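Local coordinates for protein rutinosidase (Aspergillus niger, PDB 6I1A) that hydrolyses beta-glycosidic bonds as a family 5 glycosyl hydrolase, releasing rutinose from flavonoid rutinosides, and probably also acts on beta-1,3-glucans, at residues Met273-Glu278 and Gln307-Asn312; Asn279-Ile284 and Arg317-Leu322. All coordinates share one frame; numbering follows the deposited sequence.

Contact 1: residues Met273-Glu278 and Gln307-Asn312; sequences MDSSSE and QATYNN
Two backbone hydrogen bonds join Ser-275 and Ser-277 to the turn 310-311. Tyr-310 N donates to Ser-275 O (3.0 Å). Ser-277 N donates to Asn-311 O (3.3 Å). Between them, Ser-276 CA makes a CA-H...O contact with Tyr-310 O (3.2 Å).

Ala-308 points its CB onto the backbone of Ser-276, 3.4 Å from Ser-276 C. Thr-309 CB presses on Met-273 O, while Thr-309 OG1 and Ser-275 OG both hydrogen-bond to Tyr-269 O. Residues 273-278 lie in the loop after strand 261-269 of the TIM barrel. Residues 307-312 take in the end of the neighbouring parallel strand 299-308 and the loop after it. The contact therefore joins consecutive beta-alpha loops.

The Tyr-310 ring lies alongside Asp-274, pointing the same way, with ring and carboxylate planes 33° apart. Tyr-310 CE2 is 3.6 Å from Asp-274 OD1. One water bridges Asp-274 OD1 and Tyr-310 OH, and it sits at the ring edge, in plane. Thr-309 CG2 lies over one ring face, towards the rim. Asp-274 OD2 forms a salt bridge with Lys-246 of the second subunit.

Asn-312 holds CG beside its backbone N and anti to the carbonyl carbon (chi1 -72°), which folds the amide back onto Ala-308. Ala-308 N donates to a lone pair of Asn-312 OD1 (2.8 Å), and Asn-312 ND2 donates to Ala-308 O (2.9 Å). This pair of bonds fixes the rotation of the amide. A second water links Asn-312 OD1 to Ser-277 OG, which is also hydrogen-bonded to Thr-313 N.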
loop_
_atom_site.group_PDB
_atom_site.type_symbol
_atom_site.label_atom_id
_atom_site.label_comp_id
_atom_site.label_asym_id
_atom_site.label_seq_id
_atom_site.Cartn_x
_atom_site.Cartn_y
_atom_site.Cartn_z
ATOM N N MET A 273 4.464 -3.431 6.780
ATOM C CA MET A 273 3.832 -4.492 5.985
ATOM C C MET A 273 4.101 -5.821 6.696
ATOM O O MET A 273 4.967 -5.922 7.521
ATOM C CB MET A 273 4.355 -4.513 4.542
ATOM C CG MET A 273 5.821 -4.825 4.474
ATOM S SD MET A 273 6.551 -4.548 2.827
ATOM C CE MET A 273 6.646 -2.764 2.833
ATOM N N ASP A 274 3.360 -6.834 6.269
ATOM C CA ASP A 274 3.477 -8.199 6.830
ATOM C C ASP A 274 4.526 -9.003 6.078
ATOM O O ASP A 274 4.360 -10.221 5.786
ATOM C CB ASP A 274 2.096 -8.818 6.815
ATOM C CG ASP A 274 1.149 -8.163 7.808
ATOM O OD1 ASP A 274 1.639 -7.833 8.904
ATOM O OD2 ASP A 274 -0.002 -8.008 7.447
ATOM N N SER A 275 5.662 -8.372 5.772
ATOM C CA SER A 275 6.763 -9.061 5.118
ATOM C C SER A 275 7.574 -9.919 6.110
ATOM O O SER A 275 7.740 -9.521 7.276
ATOM C CB SER A 275 7.650 -8.106 4.406
ATOM O OG SER A 275 8.191 -7.187 5.317
ATOM N N SER A 276 8.101 -11.018 5.600
ATOM C CA SER A 276 9.028 -11.886 6.334
ATOM C C SER A 276 10.177 -12.273 5.419
ATOM O O SER A 276 10.085 -12.123 4.185
ATOM C CB SER A 276 8.300 -13.147 6.811
ATOM O OG SER A 276 7.900 -13.916 5.691
ATOM N N SER A 277 11.231 -12.909 5.957
ATOM C CA SER A 277 12.237 -13.461 5.045
ATOM C C SER A 277 11.633 -14.524 4.122
ATOM O O SER A 277 12.013 -14.624 2.959
ATOM C CB SER A 277 13.441 -13.966 5.728
ATOM O OG SER A 277 14.109 -12.946 6.467
ATOM N N GLU A 278 10.702 -15.332 4.654
ATOM C CA GLU A 278 10.114 -16.425 3.866
ATOM C C GLU A 278 9.323 -15.875 2.693
ATOM O O GLU A 278 9.421 -16.445 1.594
ATOM C CB GLU A 278 9.214 -17.289 4.756
ATOM C CG GLU A 278 8.622 -18.484 4.017
ATOM C CD GLU A 278 9.692 -19.436 3.488
ATOM O OE1 GLU A 278 10.623 -19.682 4.243
ATOM O OE2 GLU A 278 9.664 -19.814 2.275
ATOM N N GLN A 307 15.907 -6.629 4.326
ATOM C CA GLN A 307 15.307 -6.716 5.666
ATOM C C GLN A 307 13.794 -6.667 5.558
ATOM O O GLN A 307 13.204 -5.758 4.909
ATOM C CB GLN A 307 15.806 -5.622 6.586
ATOM C CG GLN A 307 15.199 -5.771 7.995
ATOM C CD GLN A 307 15.525 -4.659 8.951
ATOM O OE1 GLN A 307 16.539 -3.950 8.804
ATOM N NE2 GLN A 307 14.689 -4.498 9.968
ATOM N N ALA A 308 13.141 -7.674 6.165
ATOM C CA ALA A 308 11.669 -7.725 6.310
ATOM C C ALA A 308 11.180 -7.103 7.619
ATOM O O ALA A 308 11.971 -6.798 8.523
ATOM C CB ALA A 308 11.256 -9.177 6.215
ATOM N N THR A 309 9.873 -6.871 7.721
ATOM C CA THR A 309 9.287 -6.270 8.923
ATOM C C THR A 309 9.292 -7.287 10.070
ATOM O O THR A 309 9.594 -6.893 11.213
ATOM C CB THR A 309 7.895 -5.733 8.624
ATOM O OG1 THR A 309 7.991 -4.686 7.634
ATOM C CG2 THR A 309 7.247 -5.174 9.874
ATOM N N TYR A 310 9.026 -8.535 9.747
ATOM C CA TYR A 310 8.962 -9.603 10.769
ATOM C C TYR A 310 9.827 -10.774 10.352
ATOM O O TYR A 310 10.152 -11.016 9.201
ATOM C CB TYR A 310 7.507 -10.091 10.862
ATOM C CG TYR A 310 6.488 -9.068 11.231
ATOM C CD1 TYR A 310 6.355 -8.632 12.545
ATOM C CD2 TYR A 310 5.722 -8.404 10.285
ATOM C CE1 TYR A 310 5.438 -7.659 12.914
ATOM C CE2 TYR A 310 4.787 -7.439 10.647
ATOM C CZ TYR A 310 4.658 -7.027 11.963
ATOM O OH TYR A 310 3.709 -6.081 12.298
ATOM N N ASN A 311 10.179 -11.601 11.351
ATOM C CA ASN A 311 10.739 -12.948 11.107
ATOM C C ASN A 311 11.838 -12.903 10.047
ATOM O O ASN A 311 11.811 -13.661 9.077
ATOM C CB ASN A 311 9.645 -13.921 10.641
ATOM C CG ASN A 311 8.578 -14.136 11.691
ATOM O OD1 ASN A 311 8.775 -13.816 12.847
ATOM N ND2 ASN A 311 7.431 -14.629 11.271
ATOM N N ASN A 312 12.848 -12.094 10.320
ATOM C CA ASN A 312 14.084 -12.129 9.526
ATOM C C ASN A 312 14.875 -13.377 9.835
ATOM O O ASN A 312 15.053 -13.691 11.056
ATOM C CB ASN A 312 14.944 -10.890 9.733
ATOM C CG ASN A 312 14.327 -9.651 9.069
ATOM O OD1 ASN A 312 14.503 -9.496 7.852
ATOM N ND2 ASN A 312 13.634 -8.820 9.838
HETATM O O HOH W 1 2.065 -5.299 10.037
HETATM O O HOH W 2 15.313 -10.680 5.467
HETATM O O HOH W 3 10.723 -15.795 7.587
#

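Contact 2: residues Asn279-Ile284 and Arg317-Leu322; sequences NLPEYI and RKRNVL. With EDO (1,2-ethanediol), chain S.
Arg-319 and Asn-320 reach Pro-281 by different torsions. Arg-319 carries CG opposite its own N (chi1 173°), then bends at chi2 and chi3. The bends bring its guanidinium back across the proline ring. Asn-320 holds CG beside the backbone N (chi1 -75°), which turns its amide to the same proline.

Pro-281 CG lies over one face of the guanidinium, 3.4 Å above its plane and towards the rim. Pro-281 CD comes within 3.3 Å of Arg-319 NH1. The same CD is 3.4 Å from Asn-320 OD1, so one edge of the proline meets both polar groups. Arg-319 NH1 donates to Asn-320 OD1 (2.8 Å), from a position tilted away from the carbonyl plane. That bond holds the two side chains together against the proline. Arg-319 NH2 forms a salt bridge with Glu-278, and Asn-320 ND2 donates to Ser-277 O.

Deeper in, Leu-280 CD2 packs on the side-chain amide, 3.8 Å from Asn-320 CG. Ile-284 CD1 extends the contact along the helix to Asn-320 O (4.1 Å).

Beyond this interface, Tyr-283 carries an ethanediol over the centre of one ring face. The diol probably comes from the crystallisation liquor. Its O2 donates a hydrogen bond to Glu-282 OE1 (2.8 Å), and the diol is also hydrogen-bonded to Gln-249 of the second subunit.

Helices 280-290 and 317-331 are neighbours in the outer layer of the TIM barrel. Their short segments run nearly parallel, 10° apart, with axes 10.1 Å from each other. Ile-306 of strand 299-308 touches Leu-280 and Asn-320 from the barrel side, and Tyr-269 of strand 261-269 touches Leu-280 and Ile-284.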
loop_
_atom_site.group_PDB
_atom_site.type_symbol
_atom_site.label_atom_id
_atom_site.label_comp_id
_atom_site.label_asym_id
_atom_site.label_seq_id
_atom_site.Cartn_x
_atom_site.Cartn_y
_atom_site.Cartn_z
ATOM N N ASN A 279 8.522 -14.823 2.895
ATOM C CA ASN A 279 7.605 -14.337 1.847
ATOM C C ASN A 279 8.195 -13.161 1.060
ATOM O O ASN A 279 7.504 -12.651 0.144
ATOM C CB ASN A 279 6.225 -13.993 2.420
ATOM C CG ASN A 279 6.179 -12.775 3.279
ATOM O OD1 ASN A 279 7.045 -11.890 3.173
ATOM N ND2 ASN A 279 5.174 -12.680 4.135
ATOM N N LEU A 280 9.439 -12.775 1.371
ATOM C CA LEU A 280 9.989 -11.539 0.750
ATOM C C LEU A 280 9.898 -11.617 -0.756
ATOM O O LEU A 280 9.608 -10.603 -1.404
ATOM C CB LEU A 280 11.420 -11.333 1.204
ATOM C CG LEU A 280 11.923 -9.912 0.914
ATOM C CD1 LEU A 280 11.371 -8.937 1.921
ATOM C CD2 LEU A 280 13.427 -9.854 0.878
ATOM N N PRO A 281 10.211 -12.731 -1.463
ATOM C CA PRO A 281 10.136 -12.710 -2.922
ATOM C C PRO A 281 8.756 -12.353 -3.481
ATOM O O PRO A 281 8.674 -11.852 -4.613
ATOM C CB PRO A 281 10.611 -14.122 -3.348
ATOM C CG PRO A 281 11.442 -14.561 -2.149
ATOM C CD PRO A 281 10.743 -14.007 -0.933
ATOM N N GLU A 282 7.692 -12.649 -2.729
ATOM C CA GLU A 282 6.321 -12.260 -3.099
ATOM C C GLU A 282 6.173 -10.747 -3.089
ATOM O O GLU A 282 5.562 -10.179 -4.035
ATOM C CB GLU A 282 5.294 -12.905 -2.171
ATOM C CG GLU A 282 5.280 -14.408 -2.268
ATOM C CD GLU A 282 4.547 -15.077 -1.110
ATOM O OE1 GLU A 282 3.705 -14.463 -0.497
ATOM O OE2 GLU A 282 4.964 -16.193 -0.752
ATOM N N TYR A 283 6.728 -10.121 -2.096
ATOM C CA TYR A 283 6.662 -8.629 -1.966
ATOM C C TYR A 283 7.525 -7.987 -3.049
ATOM O O TYR A 283 7.161 -6.937 -3.654
ATOM C CB TYR A 283 7.075 -8.168 -0.577
ATOM C CG TYR A 283 5.989 -8.320 0.456
ATOM C CD1 TYR A 283 5.793 -9.499 1.145
ATOM C CD2 TYR A 283 5.118 -7.283 0.702
ATOM C CE1 TYR A 283 4.745 -9.665 2.025
ATOM C CE2 TYR A 283 4.085 -7.416 1.627
ATOM C CZ TYR A 283 3.921 -8.600 2.315
ATOM O OH TYR A 283 2.856 -8.790 3.191
ATOM N N ILE A 284 8.692 -8.567 -3.328
ATOM C CA ILE A 284 9.569 -8.074 -4.413
ATOM C C ILE A 284 8.819 -8.171 -5.747
ATOM O O ILE A 284 8.806 -7.210 -6.562
ATOM C CB ILE A 284 10.888 -8.878 -4.409
ATOM C CG1 ILE A 284 11.758 -8.456 -3.222
ATOM C CG2 ILE A 284 11.681 -8.755 -5.704
ATOM C CD1 ILE A 284 12.932 -9.382 -2.936
ATOM N N ARG A 317 19.030 -15.218 3.264
ATOM C CA ARG A 317 19.608 -13.962 2.705
ATOM C C ARG A 317 20.054 -14.195 1.287
ATOM O O ARG A 317 19.773 -13.366 0.385
ATOM C CB ARG A 317 20.778 -13.459 3.550
ATOM C CG ARG A 317 20.345 -12.896 4.882
ATOM C CD ARG A 317 21.553 -12.468 5.685
ATOM N NE ARG A 317 22.400 -13.614 6.054
ATOM C CZ ARG A 317 23.627 -13.513 6.525
ATOM N NH1 ARG A 317 24.191 -12.329 6.776
ATOM N NH2 ARG A 317 24.284 -14.617 6.829
ATOM N N LYS A 318 20.750 -15.301 1.011
ATOM C CA LYS A 318 21.236 -15.537 -0.379
ATOM C C LYS A 318 20.048 -15.662 -1.342
ATOM O O LYS A 318 20.055 -15.003 -2.394
ATOM C CB LYS A 318 22.138 -16.772 -0.465
ATOM C CG LYS A 318 22.578 -17.150 -1.874
ATOM C CD LYS A 318 23.580 -18.286 -1.915
ATOM C CE LYS A 318 24.090 -18.568 -3.311
ATOM N NZ LYS A 318 24.958 -19.767 -3.352
ATOM N N ARG A 319 19.054 -16.471 -0.977
ATOM C CA ARG A 319 17.854 -16.673 -1.829
ATOM C C ARG A 319 17.164 -15.325 -2.081
ATOM O O ARG A 319 16.780 -15.069 -3.230
ATOM C CB ARG A 319 16.906 -17.663 -1.144
ATOM C CG ARG A 319 15.559 -17.823 -1.833
ATOM C CD ARG A 319 14.495 -16.949 -1.191
ATOM N NE ARG A 319 13.294 -17.719 -0.914
ATOM C CZ ARG A 319 12.367 -17.405 -0.023
ATOM N NH1 ARG A 319 12.488 -16.316 0.715
ATOM N NH2 ARG A 319 11.318 -18.190 0.131
ATOM N N ASN A 320 17.037 -14.500 -1.039
ATOM C CA ASN A 320 16.339 -13.188 -1.116
ATOM C C ASN A 320 17.120 -12.188 -1.980
ATOM O O ASN A 320 16.490 -11.504 -2.796
ATOM C CB ASN A 320 15.982 -12.666 0.277
ATOM C CG ASN A 320 14.810 -13.414 0.878
ATOM O OD1 ASN A 320 13.995 -13.971 0.152
ATOM N ND2 ASN A 320 14.713 -13.425 2.195
ATOM N N VAL A 321 18.433 -12.084 -1.787
ATOM C CA VAL A 321 19.230 -11.130 -2.636
ATOM C C VAL A 321 19.141 -11.560 -4.081
ATOM O O VAL A 321 18.904 -10.723 -4.994
ATOM C CB VAL A 321 20.706 -11.033 -2.211
ATOM C CG1 VAL A 321 21.514 -10.150 -3.160
ATOM C CG2 VAL A 321 20.845 -10.534 -0.836
ATOM N N LEU A 322 19.346 -12.858 -4.374
ATOM C CA LEU A 322 19.306 -13.317 -5.764
ATOM C C LEU A 322 17.915 -13.158 -6.370
ATOM O O LEU A 322 17.803 -12.786 -7.557
ATOM C CB LEU A 322 19.793 -14.771 -5.847
ATOM C CG LEU A 322 21.264 -14.971 -5.483
ATOM C CD1 LEU A 322 21.599 -16.460 -5.594
ATOM C CD2 LEU A 322 22.188 -14.185 -6.365
HETATM C C1 EDO S . 2.923 -9.732 -1.076
HETATM O O1 EDO S . 2.099 -9.224 -2.117
HETATM C C2 EDO S . 2.289 -10.842 -0.358
HETATM O O2 EDO S . 2.346 -12.050 -1.013
#

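From the N terminus, the chain leaves strand 261-269 through 273-278 and enters helix 280-290 at 279-284. It then forms strand 299-308, turns at 307-312 and starts helix 317-331. Contact 1 closes a loop of 28 residues between its segments and contact 2 one of 32. The two loops cross, because the segments alternate along the chain. Contact 1 ties the beta-alpha loops together, and contact 2 ties the helices those loops lead into. Their centres lie 10 Å apart. Asp-274 O, probably hydrogen-bonded to Asn-279 ND2 (3.1 Å), connects them directly. The two successive beta-alpha units are thus joined through their loops and the first turns of their helices.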